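Local coordinates for protein aerobactin synthase IucC (PDB 6CN7) that probably catalyses the last step of aerobactin siderophore synthesis, the ATP-dependent attachment of a second N-acetyl-N-hydroxylysine to the citryl intermediate, at residues A[54-59]-A[503-508]; A[394-399]-A[509-514]; A[481-486]-A[533-538]. The protein carries 5 engineered substitutions. All coordinates share one frame; numbering follows the deposited sequence.

The three contacts cluster on one side of the chain's centre, 13 to 18 Å apart between their centres. Their first segments come in the order 54-59, 394-399, 481-486 and their second in the order 503-508, 509-514, 533-538, so every pair of connections crosses along the chain. Contacts 1 and 2 use successive turns of helix 505-521 and touch directly, through polar as well as apolar pairs. Contact 3 uses the preceding helix, 475-499, and meets contact 2 where Ala513 packs on Phe536. Contact 1 ties an N-terminal hairpin to the helical part holding contacts 2 and 3; that part, with segment 503-508, falls in the FhuF-like range of this IucA/IucC-family synthetase.

Contact 1: A[54-59]-A[503-508]; sequences RGIWGW and VPERRF
The flat carboxylate of Glu505 meets Ile56 on one face: CG2 lies over it, 3.5 Å from Glu505 CD, and the Ile56 backbone N sits off the same face but nearer the plane. On the other side Gly55 CA brushes Glu505 OE1. This is the turn of a beta hairpin, between strands 46-54 and 60-62, docked on the first turn of helix 505-521. Pro504 is the N-cap of that helix, and Gly55 to Gly58 make a type I turn.

The bond across the contact runs from Ile56 N to Glu505 OE1 at 2.6 Å, bent to 150° at the hydrogen. It uses the syn side of the carboxylate but comes in 27° out of its plane. Glu505 OE2 pairs with Ser495 OG on helix 475-499, so each oxygen has its own partner and the group's rotation is fixed. Ile56 has CG1 anti to its backbone N (chi1 -169°), which leaves CG2 on the Glu505 side while CG1 and CD1 run on toward Arg506. Ile56 and Glu505 lie alongside one another, each heading back toward the other's backbone.

The turn is braced from within. The Arg54 guanidinium meets Gly58 at its edge, with Gly58 O 2.6 Å from Arg54 NH1 and in the guanidinium plane, though the donor stands above the carbonyl plane; Arg54 NH2 also bridges to Glu24. Trp57 gives its NE1 to Tyr509 OH, a turn further along the helix. At the outer limit of the contact, Ile56 CD1 comes 4.5 Å from Arg506 CA.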
loop_
_atom_site.group_PDB
_atom_site.type_symbol
_atom_site.label_atom_id
_atom_site.label_comp_id
_atom_site.label_asym_id
_atom_site.label_seq_id
_atom_site.Cartn_x
_atom_site.Cartn_y
_atom_site.Cartn_z
ATOM N N ARG A 54 -6.213 -27.069 34.963
ATOM C CA ARG A 54 -5.544 -27.763 33.868
ATOM C C ARG A 54 -6.470 -28.849 33.331
ATOM O O ARG A 54 -6.890 -29.740 34.076
ATOM C CB ARG A 54 -4.212 -28.358 34.325
ATOM C CG ARG A 54 -3.318 -28.783 33.168
ATOM C CD ARG A 54 -1.999 -29.386 33.629
ATOM N NE ARG A 54 -1.069 -28.394 34.170
ATOM C CZ ARG A 54 -0.330 -27.573 33.431
ATOM N NH1 ARG A 54 -0.412 -27.597 32.107
ATOM N NH2 ARG A 54 0.491 -26.714 34.020
ATOM N N GLY A 55 -6.787 -28.767 32.038
ATOM C CA GLY A 55 -7.705 -29.695 31.416
ATOM C C GLY A 55 -7.054 -31.018 31.059
ATOM O O GLY A 55 -5.881 -31.273 31.330
ATOM N N ILE A 56 -7.850 -31.874 30.410
ATOM C CA ILE A 56 -7.421 -33.242 30.140
ATOM C C ILE A 56 -6.291 -33.304 29.120
ATOM O O ILE A 56 -5.584 -34.314 29.047
ATOM C CB ILE A 56 -8.615 -34.094 29.670
ATOM C CG1 ILE A 56 -8.228 -35.574 29.640
ATOM C CG2 ILE A 56 -9.099 -33.641 28.291
ATOM C CD1 ILE A 56 -9.406 -36.513 29.489
ATOM N N TRP A 57 -6.102 -32.257 28.318
ATOM C CA TRP A 57 -5.007 -32.235 27.359
ATOM C C TRP A 57 -3.690 -31.778 27.970
ATOM O O TRP A 57 -2.654 -31.874 27.305
ATOM C CB TRP A 57 -5.359 -31.324 26.183
ATOM C CG TRP A 57 -6.423 -31.892 25.303
ATOM C CD1 TRP A 57 -7.756 -31.614 25.342
ATOM C CD2 TRP A 57 -6.242 -32.848 24.255
ATOM N NE1 TRP A 57 -8.418 -32.335 24.381
ATOM C CE2 TRP A 57 -7.510 -33.102 23.698
ATOM C CE3 TRP A 57 -5.130 -33.515 23.733
ATOM C CZ2 TRP A 57 -7.699 -33.994 22.643
ATOM C CZ3 TRP A 57 -5.318 -34.401 22.690
ATOM C CH2 TRP A 57 -6.592 -34.630 22.154
ATOM N N GLY A 58 -3.699 -31.306 29.213
ATOM C CA GLY A 58 -2.540 -30.660 29.789
ATOM C C GLY A 58 -2.489 -29.170 29.551
ATOM O O GLY A 58 -1.475 -28.540 29.876
ATOM N N TRP A 59 -3.549 -28.588 29.000
ATOM C CA TRP A 59 -3.592 -27.176 28.649
ATOM C C TRP A 59 -4.382 -26.414 29.705
ATOM O O TRP A 59 -5.459 -26.857 30.118
ATOM C CB TRP A 59 -4.223 -27.004 27.267
ATOM C CG TRP A 59 -4.525 -25.596 26.897
ATOM C CD1 TRP A 59 -3.631 -24.586 26.709
ATOM C CD2 TRP A 59 -5.819 -25.040 26.639
ATOM N NE1 TRP A 59 -4.287 -23.429 26.362
ATOM C CE2 TRP A 59 -5.632 -23.682 26.311
ATOM C CE3 TRP A 59 -7.117 -25.558 26.659
ATOM C CZ2 TRP A 59 -6.694 -22.837 26.010
ATOM C CZ3 TRP A 59 -8.171 -24.715 26.357
ATOM C CH2 TRP A 59 -7.953 -23.370 26.036
ATOM N N VAL A 503 -20.975 -31.902 31.521
ATOM C CA VAL A 503 -20.356 -33.044 30.865
ATOM C C VAL A 503 -18.848 -32.946 31.064
ATOM O O VAL A 503 -18.161 -32.226 30.338
ATOM C CB VAL A 503 -20.710 -33.099 29.367
ATOM C CG1 VAL A 503 -20.024 -34.287 28.699
ATOM C CG2 VAL A 503 -22.216 -33.186 29.185
ATOM N N PRO A 504 -18.290 -33.666 32.039
ATOM C CA PRO A 504 -16.842 -33.584 32.262
ATOM C C PRO A 504 -16.066 -34.014 31.027
ATOM O O PRO A 504 -16.548 -34.794 30.203
ATOM C CB PRO A 504 -16.605 -34.544 33.437
ATOM C CG PRO A 504 -17.935 -34.702 34.088
ATOM C CD PRO A 504 -18.943 -34.578 32.993
ATOM N N GLU A 505 -14.846 -33.487 30.904
ATOM C CA GLU A 505 -13.992 -33.857 29.779
ATOM C C GLU A 505 -13.838 -35.367 29.683
ATOM O O GLU A 505 -13.860 -35.934 28.585
ATOM C CB GLU A 505 -12.623 -33.191 29.913
ATOM C CG GLU A 505 -12.626 -31.702 29.610
ATOM C CD GLU A 505 -11.226 -31.131 29.493
ATOM O OE1 GLU A 505 -10.407 -31.362 30.409
ATOM O OE2 GLU A 505 -10.940 -30.462 28.477
ATOM N N ARG A 506 -13.684 -36.040 30.824
ATOM C CA ARG A 506 -13.552 -37.491 30.807
ATOM C C ARG A 506 -14.741 -38.136 30.107
ATOM O O ARG A 506 -14.577 -39.067 29.311
ATOM C CB ARG A 506 -13.412 -38.020 32.233
ATOM C CG ARG A 506 -13.233 -39.524 32.310
ATOM C CD ARG A 506 -13.024 -39.995 33.735
ATOM N NE ARG A 506 -12.857 -41.443 33.786
ATOM C CZ ARG A 506 -11.728 -42.075 33.487
ATOM N NH1 ARG A 506 -10.655 -41.388 33.112
ATOM N NH2 ARG A 506 -11.670 -43.397 33.558
ATOM N N ARG A 507 -15.950 -37.647 30.389
ATOM C CA ARG A 507 -17.133 -38.164 29.711
ATOM C C ARG A 507 -17.158 -37.733 28.249
ATOM O O ARG A 507 -17.482 -38.533 27.365
ATOM C CB ARG A 507 -18.392 -37.688 30.438
ATOM C CG ARG A 507 -19.691 -38.216 29.859
ATOM C CD ARG A 507 -19.757 -39.731 29.940
ATOM N NE ARG A 507 -21.036 -40.246 29.467
ATOM C CZ ARG A 507 -21.253 -41.512 29.124
ATOM N NH1 ARG A 507 -20.271 -42.403 29.195
ATOM N NH2 ARG A 507 -22.452 -41.886 28.702
ATOM N N PHE A 508 -16.819 -36.469 27.983
ATOM C CA PHE A 508 -16.762 -35.962 26.616
ATOM C C PHE A 508 -16.016 -36.926 25.699
ATOM O O PHE A 508 -16.517 -37.307 24.635
ATOM C CB PHE A 508 -16.090 -34.585 26.624
ATOM C CG PHE A 508 -16.016 -33.917 25.274
ATOM C CD1 PHE A 508 -15.016 -34.249 24.372
ATOM C CD2 PHE A 508 -16.928 -32.936 24.920
ATOM C CE1 PHE A 508 -14.939 -33.627 23.139
ATOM C CE2 PHE A 508 -16.852 -32.308 23.689
ATOM C CZ PHE A 508 -15.856 -32.653 22.799
#

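Contact 2: A[394-399]-A[509-514]; sequences DAETWL and YQLLAA
Leu511 reaches over from helix 505-521 and crosses Glu396 at about a right angle, while the glutamate chain leads off toward the N-terminal end of helix 395-417. The motif is plain helix-helix packing, between the N-terminal turn of helix 395-417 and the middle of helix 505-521. Asp394 occupies the N-cap position of the first.

Nearly all the contact goes through one methyl group, Leu511 CD2. It is pressed against the backbone of helix 395-417, with Glu396 O 3.2 Å away from Leu511 CD2 and Glu396 CA at 3.5 Å from the same methyl. Around it the Glu396 side chain supplies its aliphatic part, CB at 3.7 Å and CG at 4.0 Å from Leu511 CD2. Glu396 CG stands beside the backbone N, chi1 -71°, and the chain extends from there past the leucine instead of into it. Its carboxylate can therefore leave the apolar patch and pair with Arg507, where OE2 and the NE of that arginine form a salt bridge. A negative group in the opening turn of a helix would also be expected to sit well with the helix dipole.

Further along helix 395-417, Thr400 and Phe403 continue the surface that receives Leu511, and Thr400 OG1 is hydrogen-bonded to Glu396 O, the oxygen that the methyl touches. Met498 of helix 475-499 packs on Leu399, so a third helix lines this interface. Leu399 points toward helix 505-521 and adds a second, more distant wall to the methyl's seat, its CB lying 4.1 Å from Leu511 CD2.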
loop_
_atom_site.group_PDB
_atom_site.type_symbol
_atom_site.label_atom_id
_atom_site.label_comp_id
_atom_site.label_asym_id
_atom_site.label_seq_id
_atom_site.Cartn_x
_atom_site.Cartn_y
_atom_site.Cartn_z
ATOM N N ASP A 394 -30.503 -34.210 25.289
ATOM C CA ASP A 394 -29.536 -34.133 26.371
ATOM C C ASP A 394 -28.135 -34.003 25.785
ATOM O O ASP A 394 -27.867 -34.424 24.657
ATOM C CB ASP A 394 -29.628 -35.361 27.281
ATOM C CG ASP A 394 -29.247 -36.647 26.579
ATOM O OD1 ASP A 394 -29.138 -36.643 25.336
ATOM O OD2 ASP A 394 -29.055 -37.668 27.275
ATOM N N ALA A 395 -27.238 -33.397 26.565
ATOM C CA ALA A 395 -25.911 -33.073 26.056
ATOM C C ALA A 395 -25.229 -34.290 25.441
ATOM O O ALA A 395 -24.637 -34.199 24.358
ATOM C CB ALA A 395 -25.054 -32.490 27.178
ATOM N N GLU A 396 -25.312 -35.445 26.105
ATOM C CA GLU A 396 -24.573 -36.615 25.639
ATOM C C GLU A 396 -25.038 -37.058 24.256
ATOM O O GLU A 396 -24.214 -37.362 23.386
ATOM C CB GLU A 396 -24.708 -37.755 26.647
ATOM C CG GLU A 396 -23.952 -37.510 27.946
ATOM C CD GLU A 396 -23.897 -38.735 28.834
ATOM O OE1 GLU A 396 -24.638 -39.704 28.562
ATOM O OE2 GLU A 396 -23.107 -38.733 29.802
ATOM N N THR A 397 -26.352 -37.103 24.029
ATOM C CA THR A 397 -26.856 -37.500 22.715
ATOM C C THR A 397 -26.497 -36.475 21.648
ATOM O O THR A 397 -26.267 -36.841 20.490
ATOM C CB THR A 397 -28.371 -37.699 22.760
ATOM O OG1 THR A 397 -28.693 -38.728 23.704
ATOM C CG2 THR A 397 -28.915 -38.088 21.387
ATOM N N TRP A 398 -26.463 -35.195 22.014
ATOM C CA TRP A 398 -26.092 -34.155 21.062
ATOM C C TRP A 398 -24.636 -34.308 20.637
ATOM O O TRP A 398 -24.317 -34.277 19.441
ATOM C CB TRP A 398 -26.340 -32.781 21.685
ATOM C CG TRP A 398 -26.303 -31.634 20.727
ATOM C CD1 TRP A 398 -27.373 -30.986 20.182
ATOM C CD2 TRP A 398 -25.136 -30.982 20.215
ATOM N NE1 TRP A 398 -26.944 -29.974 19.357
ATOM C CE2 TRP A 398 -25.574 -29.951 19.360
ATOM C CE3 TRP A 398 -23.763 -31.172 20.394
ATOM C CZ2 TRP A 398 -24.689 -29.116 18.684
ATOM C CZ3 TRP A 398 -22.885 -30.340 19.723
ATOM C CH2 TRP A 398 -23.352 -29.326 18.879
ATOM N N LEU A 399 -23.736 -34.484 21.609
ATOM C CA LEU A 399 -22.326 -34.690 21.293
ATOM C C LEU A 399 -22.126 -35.927 20.425
ATOM O O LEU A 399 -21.339 -35.903 19.471
ATOM C CB LEU A 399 -21.510 -34.807 22.581
ATOM C CG LEU A 399 -21.021 -33.498 23.202
ATOM C CD1 LEU A 399 -22.177 -32.620 23.626
ATOM C CD2 LEU A 399 -20.122 -33.788 24.391
ATOM N N TYR A 509 -14.814 -37.340 26.104
ATOM C CA TYR A 509 -13.993 -38.183 25.249
ATOM C C TYR A 509 -14.331 -39.664 25.381
ATOM O O TYR A 509 -13.916 -40.456 24.529
ATOM C CB TYR A 509 -12.521 -37.918 25.556
ATOM C CG TYR A 509 -12.128 -36.501 25.203
ATOM C CD1 TYR A 509 -11.783 -36.162 23.903
ATOM C CD2 TYR A 509 -12.139 -35.497 26.160
ATOM C CE1 TYR A 509 -11.441 -34.863 23.571
ATOM C CE2 TYR A 509 -11.801 -34.197 25.838
ATOM C CZ TYR A 509 -11.454 -33.887 24.543
ATOM O OH TYR A 509 -11.116 -32.593 24.217
ATOM N N GLN A 510 -15.082 -40.052 26.417
ATOM C CA GLN A 510 -15.698 -41.377 26.424
ATOM C C GLN A 510 -16.695 -41.511 25.281
ATOM O O GLN A 510 -16.738 -42.542 24.599
ATOM C CB GLN A 510 -16.398 -41.633 27.759
ATOM C CG GLN A 510 -15.485 -42.067 28.892
ATOM C CD GLN A 510 -16.227 -42.192 30.209
ATOM O OE1 GLN A 510 -17.369 -41.749 30.336
ATOM N NE2 GLN A 510 -15.581 -42.796 31.199
ATOM N N LEU A 511 -17.508 -40.474 25.058
ATOM C CA LEU A 511 -18.491 -40.511 23.981
ATOM C C LEU A 511 -17.816 -40.567 22.616
ATOM O O LEU A 511 -18.283 -41.274 21.716
ATOM C CB LEU A 511 -19.409 -39.291 24.070
ATOM C CG LEU A 511 -20.598 -39.384 25.032
ATOM C CD1 LEU A 511 -20.148 -39.539 26.466
ATOM C CD2 LEU A 511 -21.470 -38.150 24.891
ATOM N N LEU A 512 -16.720 -39.827 22.441
ATOM C CA LEU A 512 -15.999 -39.863 21.173
ATOM C C LEU A 512 -15.420 -41.248 20.918
ATOM O O LEU A 512 -15.521 -41.783 19.807
ATOM C CB LEU A 512 -14.893 -38.806 21.168
ATOM C CG LEU A 512 -14.002 -38.768 19.923
ATOM C CD1 LEU A 512 -14.827 -38.535 18.665
ATOM C CD2 LEU A 512 -12.929 -37.696 20.067
ATOM N N ALA A 513 -14.807 -41.846 21.941
ATOM C CA ALA A 513 -14.236 -43.181 21.786
ATOM C C ALA A 513 -15.317 -44.209 21.481
ATOM O O ALA A 513 -15.099 -45.132 20.686
ATOM C CB ALA A 513 -13.470 -43.569 23.048
ATOM N N ALA A 514 -16.489 -44.068 22.102
ATOM C CA ALA A 514 -17.579 -45.002 21.840
ATOM C C ALA A 514 -18.055 -44.898 20.396
ATOM O O ALA A 514 -18.312 -45.918 19.747
ATOM C CB ALA A 514 -18.733 -44.745 22.806
#

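Contact 3: A[481-486]-A[533-538]; sequences DLQTGH and FSLFKP
A loop leaving helix 527-532 packs here against a turn of helix 475-499 that includes a wider pi-type stretch at 483-486. Leu535 is the residue that reaches across. Its CD2 rests 3.9 Å from Gln483 CG, and its CD1 approaches Leu482 CD2 at 4.3 Å, so the two branches of the leucine meet two successive residues of the helix. Gln483 and Leu535 lie side by side, pointing opposite ways. The glutamine has CG beside its backbone N (chi1 -85°) and an extended chain, which carries the amide over the loop backbone, with NE2 4.2 Å from Leu535 CA. NE2 is 4.4 Å from Ser534 O, too far for a hydrogen bond.

The loop keeps its shape through an ST turn: Phe536 N donates to Ser534 OG over 3.2 Å, nearly straight at 163°. Asn571 ND2 is bonded to the carbonyls of Leu535 and Lys537, while Tyr411, Leu516 and Leu573 also touch the Leu535 side chain. With the loop backbone held by its own polar partners, what joins it to helix 475-499 is van der Waals packing, part of it against the aliphatic stem of a buried glutamine.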
loop_
_atom_site.group_PDB
_atom_site.type_symbol
_atom_site.label_atom_id
_atom_site.label_comp_id
_atom_site.label_asym_id
_atom_site.label_seq_id
_atom_site.Cartn_x
_atom_site.Cartn_y
_atom_site.Cartn_z
ATOM N N ASP A 481 -2.795 -35.124 11.330
ATOM C CA ASP A 481 -3.806 -34.353 10.615
ATOM C C ASP A 481 -5.171 -34.489 11.275
ATOM O O ASP A 481 -6.018 -33.595 11.146
ATOM C CB ASP A 481 -3.880 -34.801 9.147
ATOM C CG ASP A 481 -3.306 -33.768 8.184
ATOM O OD1 ASP A 481 -2.826 -32.713 8.647
ATOM O OD2 ASP A 481 -3.339 -34.011 6.956
ATOM N N LEU A 482 -5.403 -35.590 11.986
ATOM C CA LEU A 482 -6.652 -35.819 12.701
ATOM C C LEU A 482 -6.517 -35.677 14.208
ATOM O O LEU A 482 -7.424 -35.145 14.851
ATOM C CB LEU A 482 -7.198 -37.214 12.372
ATOM C CG LEU A 482 -8.584 -37.542 12.936
ATOM C CD1 LEU A 482 -9.624 -36.523 12.481
ATOM C CD2 LEU A 482 -9.005 -38.944 12.527
ATOM N N GLN A 483 -5.415 -36.148 14.796
ATOM C CA GLN A 483 -5.191 -35.946 16.225
ATOM C C GLN A 483 -4.854 -34.493 16.517
ATOM O O GLN A 483 -5.602 -33.788 17.204
ATOM C CB GLN A 483 -4.066 -36.856 16.720
ATOM C CG GLN A 483 -4.504 -38.252 17.093
ATOM C CD GLN A 483 -3.378 -39.062 17.700
ATOM O OE1 GLN A 483 -2.203 -38.776 17.474
ATOM N NE2 GLN A 483 -3.730 -40.074 18.482
ATOM N N THR A 484 -3.718 -34.026 16.001
ATOM C CA THR A 484 -3.316 -32.642 16.221
ATOM C C THR A 484 -4.259 -31.679 15.508
ATOM O O THR A 484 -4.613 -30.628 16.054
ATOM C CB THR A 484 -1.878 -32.434 15.744
ATOM O OG1 THR A 484 -1.016 -33.390 16.375
ATOM C CG2 THR A 484 -1.395 -31.031 16.078
ATOM N N GLY A 485 -4.688 -32.030 14.294
ATOM C CA GLY A 485 -5.448 -31.091 13.486
ATOM C C GLY A 485 -6.866 -30.878 13.982
ATOM O O GLY A 485 -7.368 -29.751 13.977
ATOM N N HIS A 486 -7.538 -31.949 14.403
ATOM C CA HIS A 486 -8.920 -31.850 14.859
ATOM C C HIS A 486 -9.063 -31.986 16.368
ATOM O O HIS A 486 -9.740 -31.168 16.997
ATOM C CB HIS A 486 -9.795 -32.906 14.166
ATOM C CG HIS A 486 -11.260 -32.717 14.411
ATOM N ND1 HIS A 486 -11.975 -31.672 13.869
ATOM C CD2 HIS A 486 -12.138 -33.425 15.161
ATOM C CE1 HIS A 486 -13.235 -31.751 14.262
ATOM N NE2 HIS A 486 -13.359 -32.805 15.049
ATOM N N PHE A 533 -3.771 -47.005 11.797
ATOM C CA PHE A 533 -4.140 -45.633 12.133
ATOM C C PHE A 533 -4.819 -45.572 13.496
ATOM O O PHE A 533 -5.971 -45.135 13.596
ATOM C CB PHE A 533 -5.083 -45.049 11.077
ATOM C CG PHE A 533 -4.483 -44.941 9.707
ATOM C CD1 PHE A 533 -3.468 -44.036 9.447
ATOM C CD2 PHE A 533 -4.958 -45.725 8.670
ATOM C CE1 PHE A 533 -2.922 -43.930 8.181
ATOM C CE2 PHE A 533 -4.419 -45.624 7.402
ATOM C CZ PHE A 533 -3.400 -44.726 7.156
ATOM N N SER A 534 -4.126 -45.995 14.550
ATOM C CA SER A 534 -4.757 -46.138 15.856
ATOM C C SER A 534 -4.872 -44.790 16.554
ATOM O O SER A 534 -3.892 -44.043 16.654
ATOM C CB SER A 534 -3.969 -47.110 16.728
ATOM O OG SER A 534 -4.449 -47.087 18.062
ATOM N N LEU A 535 -6.074 -44.485 17.039
ATOM C CA LEU A 535 -6.327 -43.288 17.826
ATOM C C LEU A 535 -6.340 -43.571 19.322
ATOM O O LEU A 535 -6.691 -42.683 20.106
ATOM C CB LEU A 535 -7.660 -42.658 17.413
ATOM C CG LEU A 535 -7.770 -42.206 15.956
ATOM C CD1 LEU A 535 -9.212 -41.854 15.625
ATOM C CD2 LEU A 535 -6.851 -41.021 15.693
ATOM N N PHE A 536 -5.960 -44.781 19.737
ATOM C CA PHE A 536 -6.039 -45.187 21.135
ATOM C C PHE A 536 -4.686 -45.609 21.699
ATOM O O PHE A 536 -4.636 -46.299 22.722
ATOM C CB PHE A 536 -7.061 -46.312 21.296
ATOM C CG PHE A 536 -8.464 -45.900 20.960
ATOM C CD1 PHE A 536 -8.936 -45.992 19.660
ATOM C CD2 PHE A 536 -9.309 -45.407 21.940
ATOM C CE1 PHE A 536 -10.224 -45.607 19.349
ATOM C CE2 PHE A 536 -10.596 -45.023 21.635
ATOM C CZ PHE A 536 -11.056 -45.122 20.337
ATOM N N LYS A 537 -3.588 -45.217 21.057
ATOM C CA LYS A 537 -2.283 -45.407 21.663
ATOM C C LYS A 537 -2.189 -44.549 22.926
ATOM O O LYS A 537 -2.733 -43.443 22.974
ATOM C CB LYS A 537 -1.168 -45.035 20.686
ATOM C CG LYS A 537 -0.964 -46.030 19.542
ATOM C CD LYS A 537 0.221 -45.626 18.665
ATOM C CE LYS A 537 0.535 -46.661 17.587
ATOM N NZ LYS A 537 -0.256 -46.464 16.339
ATOM N N PRO A 538 -1.509 -45.032 23.969
ATOM C CA PRO A 538 -1.506 -44.290 25.241
ATOM C C PRO A 538 -0.898 -42.905 25.150
ATOM O O PRO A 538 -1.210 -42.055 25.994
ATOM C CB PRO A 538 -0.696 -45.197 26.181
ATOM C CG PRO A 538 0.087 -46.086 25.294
ATOM C CD PRO A 538 -0.727 -46.276 24.056
#